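Local structure of epsin-2 (Saccharomyces cerevisiae, 6ENR) at residues Q44-S49 / D81-F86; N90-C95 / S131-E136. The protein binds membranes rich in phosphatidylinositol 4,5-bisphosphate or 3,5-bisphosphate through its ENTH domain, the part described here, and is required for endocytosis and actin localization. One frame throughout, in Å; residues are numbered along the deposited sequence.

Contact 1. Residues Q44-S49 / D81-F86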
ATOM      1  N   GLN A  44     -10.518   4.544  -7.338  1.00 15.07           N
ATOM      2  CA  GLN A  44     -11.919   4.589  -7.700  1.00 17.00           C
ATOM      3  C   GLN A  44     -12.717   3.333  -7.352  1.00 16.43           C
ATOM      4  O   GLN A  44     -13.872   3.372  -6.870  1.00 14.49           O
ATOM      5  CB  GLN A  44     -12.087   4.864  -9.155  1.00 21.52           C
ATOM      6  CG  GLN A  44     -11.693   6.276  -9.574  1.00 26.64           C
ATOM      7  CD  GLN A  44     -11.882   7.413  -8.551  1.00 31.43           C
ATOM      8  OE1 GLN A  44     -13.013   7.713  -8.054  1.00 36.63           O
ATOM      9  NE2 GLN A  44     -10.763   8.110  -8.270  1.00 38.72           N
ATOM     10  N   ARG A  45     -12.087   2.225  -7.592  1.00 15.61           N
ATOM     11  CA  ARG A  45     -12.721   0.930  -7.332  1.00 16.32           C
ATOM     12  C   ARG A  45     -12.911   0.630  -5.866  1.00 17.04           C
ATOM     13  O   ARG A  45     -13.818  -0.149  -5.471  1.00 13.91           O
ATOM     14  CB  ARG A  45     -11.923  -0.153  -8.007  1.00 17.50           C
ATOM     15  CG  ARG A  45     -11.924  -0.036  -9.517  1.00 19.44           C
ATOM     16  CD  ARG A  45     -11.295  -1.244 -10.115  1.00 20.41           C
ATOM     17  NE  ARG A  45     -10.809  -1.096 -11.472  1.00 20.99           N
ATOM     18  CZ  ARG A  45     -10.717  -2.103 -12.369  1.00 23.78           C
ATOM     19  NH1 ARG A  45     -11.085  -3.345 -12.077  1.00 19.80           N
ATOM     20  NH2 ARG A  45     -10.207  -1.838 -13.578  1.00 25.10           N
ATOM     21  N   SER A  46     -12.063   1.243  -5.023  1.00 16.88           N
ATOM     22  CA  SER A  46     -12.122   1.040  -3.589  1.00 16.40           C
ATOM     23  C   SER A  46     -13.443   1.486  -2.973  1.00 15.86           C
ATOM     24  O   SER A  46     -13.787   1.037  -1.891  1.00 16.04           O
ATOM     25  CB  SER A  46     -10.931   1.755  -2.917  1.00 16.82           C
ATOM     26  OG  SER A  46     -11.110   3.165  -2.924  1.00 18.34           O
ATOM     27  N   TYR A  47     -14.220   2.325  -3.696  1.00 15.43           N
ATOM     28  CA  TYR A  47     -15.557   2.748  -3.277  1.00 18.02           C
ATOM     29  C   TYR A  47     -16.658   1.693  -3.460  1.00 18.59           C
ATOM     30  O   TYR A  47     -17.758   1.837  -2.909  1.00 19.59           O
ATOM     31  CB  TYR A  47     -15.936   4.007  -4.017  1.00 18.08           C
ATOM     32  CG  TYR A  47     -15.110   5.177  -3.546  1.00 19.15           C
ATOM     33  CD1 TYR A  47     -15.499   5.938  -2.439  1.00 23.11           C
ATOM     34  CD2 TYR A  47     -13.894   5.492  -4.163  1.00 21.61           C
ATOM     35  CE1 TYR A  47     -14.696   6.982  -1.957  1.00 24.31           C
ATOM     36  CE2 TYR A  47     -13.121   6.579  -3.719  1.00 22.79           C
ATOM     37  CZ  TYR A  47     -13.505   7.293  -2.620  1.00 24.45           C
ATOM     38  OH  TYR A  47     -12.681   8.341  -2.239  1.00 30.69           O
ATOM     39  N   ASP A  48     -16.312   0.583  -4.108  1.00 16.92           N
ATOM     40  CA  ASP A  48     -17.216  -0.554  -4.265  1.00 17.03           C
ATOM     41  C   ASP A  48     -16.792  -1.627  -3.304  1.00 17.57           C
ATOM     42  O   ASP A  48     -15.656  -2.013  -3.277  1.00 14.84           O
ATOM     43  CB  ASP A  48     -17.148  -1.027  -5.712  1.00 16.97           C
ATOM     44  CG  ASP A  48     -18.010  -2.293  -6.004  1.00 20.30           C
ATOM     45  OD1 ASP A  48     -19.030  -2.226  -6.670  1.00 16.97           O
ATOM     46  OD2 ASP A  48     -17.624  -3.380  -5.601  1.00 21.60           O
ATOM     47  N   SER A  49     -17.735  -2.159  -2.557  1.00 17.51           N
ATOM     48  CA  SER A  49     -17.397  -3.023  -1.442  1.00 18.54           C
ATOM     49  C   SER A  49     -16.743  -4.365  -1.898  1.00 14.09           C
ATOM     50  O   SER A  49     -15.882  -4.891  -1.220  1.00 13.99           O
ATOM     51  CB  SER A  49     -18.654  -3.211  -0.558  1.00 19.73           C
ATOM     52  OG  SER A  49     -19.612  -3.855  -1.341  1.00 27.46           O
ATOM     53  N   ASP A  81      -0.515   3.847   0.529  1.00 17.17           N
ATOM     54  CA  ASP A  81      -0.250   5.238   0.712  1.00 18.39           C
ATOM     55  C   ASP A  81      -1.200   6.060  -0.167  1.00 16.27           C
ATOM     56  O   ASP A  81      -1.726   7.078   0.295  1.00 17.82           O
ATOM     57  CB  ASP A  81       1.225   5.559   0.335  1.00 20.12           C
ATOM     58  CG  ASP A  81       1.781   6.796   1.039  1.00 22.05           C
ATOM     59  OD1 ASP A  81       1.397   7.048   2.185  1.00 22.58           O
ATOM     60  OD2 ASP A  81       2.644   7.504   0.477  1.00 27.99           O
ATOM     61  N   TYR A  82      -1.434   5.626  -1.411  1.00 14.54           N
ATOM     62  CA  TYR A  82      -2.330   6.311  -2.337  1.00 14.12           C
ATOM     63  C   TYR A  82      -3.788   6.150  -1.885  1.00 16.03           C
ATOM     64  O   TYR A  82      -4.519   7.109  -1.792  1.00 14.81           O
ATOM     65  CB  TYR A  82      -2.145   5.796  -3.776  1.00 14.91           C
ATOM     66  CG  TYR A  82      -2.809   6.651  -4.807  1.00 15.75           C
ATOM     67  CD1 TYR A  82      -2.115   7.729  -5.393  1.00 17.11           C
ATOM     68  CD2 TYR A  82      -4.097   6.403  -5.223  1.00 14.28           C
ATOM     69  CE1 TYR A  82      -2.723   8.542  -6.371  1.00 18.01           C
ATOM     70  CE2 TYR A  82      -4.717   7.223  -6.134  1.00 16.39           C
ATOM     71  CZ  TYR A  82      -3.990   8.302  -6.702  1.00 16.71           C
ATOM     72  OH  TYR A  82      -4.610   9.082  -7.575  1.00 17.79           O
ATOM     73  N   LEU A  83      -4.188   4.928  -1.528  1.00 14.01           N
ATOM     74  CA  LEU A  83      -5.565   4.694  -1.122  1.00 14.67           C
ATOM     75  C   LEU A  83      -5.980   5.478   0.115  1.00 13.72           C
ATOM     76  O   LEU A  83      -7.138   5.918   0.249  1.00 15.42           O
ATOM     77  CB  LEU A  83      -5.786   3.194  -0.926  1.00 14.41           C
ATOM     78  CG  LEU A  83      -5.762   2.316  -2.150  1.00 15.05           C
ATOM     79  CD1 LEU A  83      -5.952   0.882  -1.716  1.00 16.05           C
ATOM     80  CD2 LEU A  83      -6.748   2.724  -3.226  1.00 14.76           C
ATOM     81  N   VAL A  84      -5.111   5.587   1.092  1.00 13.40           N
ATOM     82  CA  VAL A  84      -5.505   6.320   2.297  1.00 17.47           C
ATOM     83  C   VAL A  84      -5.813   7.796   2.059  1.00 20.14           C
ATOM     84  O   VAL A  84      -6.602   8.396   2.796  1.00 15.28           O
ATOM     85  CB  VAL A  84      -4.513   6.155   3.448  1.00 18.64           C
ATOM     86  CG1 VAL A  84      -4.381   4.703   3.858  1.00 17.47           C
ATOM     87  CG2 VAL A  84      -3.241   6.872   3.204  1.00 19.43           C
ATOM     88  N   ARG A  85      -5.252   8.357   0.991  1.00 18.44           N
ATOM     89  CA  ARG A  85      -5.615   9.741   0.558  1.00 19.11           C
ATOM     90  C   ARG A  85      -6.703   9.847  -0.454  1.00 19.17           C
ATOM     91  O   ARG A  85      -7.620  10.680  -0.299  1.00 22.37           O
ATOM     92  CB  ARG A  85      -4.378  10.384  -0.039  1.00 19.82           C
ATOM     93  CG  ARG A  85      -3.187  10.320   0.807  1.00 22.50           C
ATOM     94  CD  ARG A  85      -1.943  10.642  -0.020  1.00 25.85           C
ATOM     95  NE  ARG A  85      -0.867  11.156   0.809  1.00 27.57           N
ATOM     96  CZ  ARG A  85      -0.088  10.437   1.595  1.00 27.15           C
ATOM     97  NH1 ARG A  85      -0.217   9.122   1.660  1.00 27.58           N
ATOM     98  NH2 ARG A  85       0.846  11.043   2.335  1.00 26.72           N
ATOM     99  N   PHE A  86      -6.714   8.944  -1.454  1.00 17.20           N
ATOM    100  CA  PHE A  86      -7.638   9.045  -2.593  1.00 16.20           C
ATOM    101  C   PHE A  86      -8.739   8.001  -2.688  1.00 15.78           C
ATOM    102  O   PHE A  86      -9.686   8.203  -3.469  1.00 17.31           O
ATOM    103  CB  PHE A  86      -6.840   9.029  -3.872  1.00 16.42           C
ATOM    104  CG  PHE A  86      -5.882  10.185  -3.940  1.00 16.09           C
ATOM    105  CD1 PHE A  86      -6.360  11.471  -4.103  1.00 17.80           C
ATOM    106  CD2 PHE A  86      -4.553   9.983  -3.701  1.00 16.03           C
ATOM    107  CE1 PHE A  86      -5.479  12.541  -4.027  1.00 16.96           C
ATOM    108  CE2 PHE A  86      -3.669  11.024  -3.667  1.00 17.60           C
ATOM    109  CZ  PHE A  86      -4.128  12.303  -3.831  1.00 17.16           C
TER
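Ser46 and Leu83 meet on the buried side of this contact, where CB of Ser46 lies 4.3 Å from CD2 of Leu83. The Ser46 side chain sets out toward helix 70-86, and Leu83 reaches to meet it with the end of its side chain. The same leucine packs on Ile55, Met56 and Leu59 of helix 49-63 and on Cys91 of helix 89-97, which also touches Ser46. The serine hydroxyl, though buried, is held by the backbone: OG bonds to O of Ala43 and to N of Ser88.

The exposed side is looser and rests on Tyr47. A chi1 of -70° places its CG opposite the carbonyl carbon and brings the phenol end nearer to helix 70-86, where OH comes to 3.2 Å from O of Phe86. This oxygen sits at the ring edge, near the ring plane. The Phe86 side chain leads away from 44-49; its CD2 stands 3.4 Å above the Tyr82 ring, over the centre of that face.

A type I turn from Arg45 to Asp48 carries the chain onward, and Asp48 N-caps helix 49-63. The buried side is thus held by apolar packing around Leu83 and by a serine hydroxyl bound to main-chain atoms, whereas the exposed side relies on Tyr47 reaching the C-terminal end of helix 70-86.

Contact 2. Residues N90-C95 / S131-E136; sequences NCVLWC and SLLNDE
Leu133 supplies the whole of one side of this buried contact, set against Val92 and Cys95, one turn apart on helix 89-97. The apolar packing is made by its two methyls. CD1 lies 3.7 Å from CB of Cys95, and CD2 is shared, 4.0 Å from CG1 of Val92 and 4.1 Å from CB of Cys95. With chi1 at -73°, Leu133 turns CG away from its own carbonyl carbon, which carries the forked end to the neighbouring helix. The side chains of Val92 and Leu133 run antiparallel alongside each other, whereas Cys95 offers its CB. The valine contributes CG1, the branch lying opposite the backbone N (chi1 -171°). Around these three, Phe99 and Ile102 of helix 99-105 pack on Leu133, Leu80 and Val84 of helix 70-86 on Cys95, and Leu139 of helix 136-144 on Val92.

Polar interactions belong to the surroundings. Arg96, next to Cys95, donates from NH2 to O of Leu133, binding the end of helix 120-134 to helix 89-97. At the break between helices 120-134 and 136-144, the backbone departs from helical geometry at Asp135. This residue N-caps the following helix through its side chain and forms a salt bridge with Arg138.

Leu133 thus packs helix 120-134 against helix 89-97, far apart in sequence, in the core of the ENTH domain, and the contact belongs to the superhelical array of alpha-helices that makes up the ENTH fold.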
ATOM      1  N   ASN A  90     -12.982   3.483   3.940  1.00 16.30           N
ATOM      2  CA  ASN A  90     -12.710   2.102   4.384  1.00 18.96           C
ATOM      3  C   ASN A  90     -11.254   1.652   4.275  1.00 15.93           C
ATOM      4  O   ASN A  90     -10.821   0.790   5.073  1.00 17.40           O
ATOM      5  CB  ASN A  90     -13.620   1.102   3.659  1.00 18.18           C
ATOM      6  CG  ASN A  90     -15.121   1.392   3.856  1.00 23.70           C
ATOM      7  OD1 ASN A  90     -15.936   1.227   2.910  1.00 27.97           O
ATOM      8  ND2 ASN A  90     -15.494   1.765   5.071  1.00 20.44           N
ATOM      9  N   CYS A  91     -10.504   2.220   3.332  1.00 15.13           N
ATOM     10  CA  CYS A  91      -9.030   1.995   3.248  1.00 15.82           C
ATOM     11  C   CYS A  91      -8.235   2.444   4.467  1.00 15.76           C
ATOM     12  O   CYS A  91      -7.364   1.710   4.985  1.00 18.08           O
ATOM     13  CB  CYS A  91      -8.417   2.669   2.015  1.00 15.98           C
ATOM     14  SG  CYS A  91      -9.216   2.124   0.473  1.00 18.37           S
ATOM     15  N   VAL A  92      -8.698   3.528   5.006  1.00 16.97           N
ATOM     16  CA  VAL A  92      -8.166   4.033   6.258  1.00 16.79           C
ATOM     17  C   VAL A  92      -8.526   3.136   7.420  1.00 17.88           C
ATOM     18  O   VAL A  92      -7.662   2.787   8.216  1.00 19.16           O
ATOM     19  CB  VAL A  92      -8.618   5.474   6.545  1.00 17.70           C
ATOM     20  CG1 VAL A  92      -7.846   5.996   7.733  1.00 18.28           C
ATOM     21  CG2 VAL A  92      -8.369   6.388   5.369  1.00 19.18           C
ATOM     22  N   LEU A  93      -9.802   2.768   7.519  1.00 18.95           N
ATOM     23  CA  LEU A  93     -10.254   1.906   8.590  1.00 20.83           C
ATOM     24  C   LEU A  93      -9.556   0.603   8.556  1.00 20.22           C
ATOM     25  O   LEU A  93      -9.191   0.071   9.621  1.00 19.25           O
ATOM     26  CB  LEU A  93     -11.751   1.678   8.491  1.00 19.78           C
ATOM     27  CG  LEU A  93     -12.602   2.887   8.772  1.00 22.36           C
ATOM     28  CD1 LEU A  93     -14.052   2.584   8.436  1.00 23.43           C
ATOM     29  CD2 LEU A  93     -12.408   3.269  10.268  1.00 25.61           C
ATOM     30  N   TRP A  94      -9.359   0.041   7.326  1.00 18.99           N
ATOM     31  CA  TRP A  94      -8.563  -1.177   7.169  1.00 19.86           C
ATOM     32  C   TRP A  94      -7.142  -1.051   7.774  1.00 19.05           C
ATOM     33  O   TRP A  94      -6.666  -1.971   8.479  1.00 21.60           O
ATOM     34  CB  TRP A  94      -8.514  -1.658   5.684  1.00 19.51           C
ATOM     35  CG  TRP A  94      -7.806  -3.010   5.516  1.00 19.22           C
ATOM     36  CD1 TRP A  94      -8.398  -4.266   5.417  1.00 20.24           C
ATOM     37  CD2 TRP A  94      -6.401  -3.230   5.446  1.00 22.38           C
ATOM     38  NE1 TRP A  94      -7.422  -5.238   5.346  1.00 22.45           N
ATOM     39  CE2 TRP A  94      -6.192  -4.629   5.297  1.00 23.05           C
ATOM     40  CE3 TRP A  94      -5.266  -2.364   5.409  1.00 23.32           C
ATOM     41  CZ2 TRP A  94      -4.911  -5.186   5.209  1.00 25.27           C
ATOM     42  CZ3 TRP A  94      -3.983  -2.932   5.333  1.00 23.71           C
ATOM     43  CH2 TRP A  94      -3.814  -4.318   5.222  1.00 24.56           C
ATOM     44  N   CYS A  95      -6.464   0.055   7.491  1.00 19.04           N
ATOM     45  CA  CYS A  95      -5.078   0.252   8.024  1.00 21.30           C
ATOM     46  C   CYS A  95      -5.087   0.334   9.558  1.00 21.92           C
ATOM     47  O   CYS A  95      -4.231  -0.288  10.295  1.00 20.87           O
ATOM     48  CB  CYS A  95      -4.402   1.500   7.438  1.00 20.39           C
ATOM     49  SG  CYS A  95      -4.084   1.493   5.683  1.00 19.23           S
ATOM     50  N   SER A 131       2.932   7.536  10.623  1.00 20.41           N
ATOM     51  CA  SER A 131       2.833   8.890  11.069  1.00 23.53           C
ATOM     52  C   SER A 131       1.531   9.605  10.652  1.00 22.82           C
ATOM     53  O   SER A 131       0.888  10.280  11.475  1.00 21.64           O
ATOM     54  CB  SER A 131       4.063   9.682  10.649  1.00 27.11           C
ATOM     55  OG  SER A 131       3.769  11.060  10.675  1.00 31.94           O
ATOM     56  N   LEU A 132       1.207   9.466   9.366  1.00 20.86           N
ATOM     57  CA  LEU A 132       0.018   9.988   8.726  1.00 21.18           C
ATOM     58  C   LEU A 132      -1.227   9.421   9.411  1.00 20.05           C
ATOM     59  O   LEU A 132      -2.152  10.155   9.780  1.00 22.35           O
ATOM     60  CB  LEU A 132       0.039   9.628   7.209  1.00 20.29           C
ATOM     61  CG  LEU A 132      -1.228  10.161   6.496  1.00 18.80           C
ATOM     62  CD1 LEU A 132      -1.396  11.682   6.546  1.00 21.04           C
ATOM     63  CD2 LEU A 132      -1.237   9.764   5.041  1.00 18.97           C
ATOM     64  N   LEU A 133      -1.240   8.106   9.593  1.00 20.94           N
ATOM     65  CA  LEU A 133      -2.405   7.468  10.155  1.00 20.22           C
ATOM     66  C   LEU A 133      -2.698   7.981  11.562  1.00 21.99           C
ATOM     67  O   LEU A 133      -3.873   8.193  11.919  1.00 23.70           O
ATOM     68  CB  LEU A 133      -2.274   5.962  10.118  1.00 21.91           C
ATOM     69  CG  LEU A 133      -2.444   5.443   8.672  1.00 21.79           C
ATOM     70  CD1 LEU A 133      -1.923   4.039   8.598  1.00 20.74           C
ATOM     71  CD2 LEU A 133      -3.888   5.473   8.221  1.00 20.65           C
ATOM     72  N   ASN A 134      -1.632   8.158  12.350  1.00 22.06           N
ATOM     73  CA  ASN A 134      -1.727   8.644  13.708  1.00 26.53           C
ATOM     74  C   ASN A 134      -2.102  10.138  13.805  1.00 28.14           C
ATOM     75  O   ASN A 134      -2.588  10.552  14.831  1.00 29.24           O
ATOM     76  CB  ASN A 134      -0.417   8.389  14.484  1.00 25.10           C
ATOM     77  CG  ASN A 134      -0.256   6.950  14.964  1.00 25.94           C
ATOM     78  OD1 ASN A 134      -1.203   6.251  15.149  1.00 29.10           O
ATOM     79  ND2 ASN A 134       0.954   6.543  15.191  1.00 27.90           N
ATOM     80  N   ASP A 135      -1.840  10.916  12.751  1.00 26.65           N
ATOM     81  CA  ASP A 135      -2.188  12.350  12.699  1.00 26.20           C
ATOM     82  C   ASP A 135      -3.491  12.472  11.936  1.00 24.61           C
ATOM     83  O   ASP A 135      -3.575  12.873  10.740  1.00 26.94           O
ATOM     84  CB  ASP A 135      -1.034  13.152  12.059  1.00 28.67           C
ATOM     85  CG  ASP A 135      -1.295  14.660  11.996  1.00 32.94           C
ATOM     86  OD1 ASP A 135      -2.398  15.131  12.284  1.00 32.76           O
ATOM     87  OD2 ASP A 135      -0.382  15.394  11.579  1.00 38.54           O
ATOM     88  N   GLU A 136      -4.535  12.085  12.624  1.00 25.38           N
ATOM     89  CA  GLU A 136      -5.867  12.123  12.029  1.00 28.27           C
ATOM     90  C   GLU A 136      -6.302  13.507  11.400  1.00 27.66           C
ATOM     91  O   GLU A 136      -6.972  13.500  10.375  1.00 29.51           O
ATOM     92  CB  GLU A 136      -6.900  11.652  13.022  1.00 29.39           C
ATOM     93  CG  GLU A 136      -6.828  10.168  13.343  1.00 32.86           C
ATOM     94  CD  GLU A 136      -8.122   9.585  13.922  1.00 33.67           C
ATOM     95  OE1 GLU A 136      -9.235  10.127  13.730  1.00 43.40           O
ATOM     96  OE2 GLU A 136      -8.032   8.555  14.564  1.00 33.44           O
TER

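Overall arrangement
From the N terminus, the chain first reaches contact 1 at the end of helix 36-45. It runs through helix 49-63 and returns along helix 70-86, whose last turn closes the first loop. Contact 2 opens a few residues later, on helix 89-97, and closes at the end of helix 120-134 after passing through helix 99-105. The two loops are therefore in series, neither nested nor crossed. Their centres are 12 Å apart, and the contacts touch: Arg85 NH1 packs on Leu132 CD2 at 3.6 Å, and Val84 O on Val92 CG2 at 3.7 Å. Helices 70-86 and 89-97 thus link the early helices to the C-terminal ones within one ENTH domain.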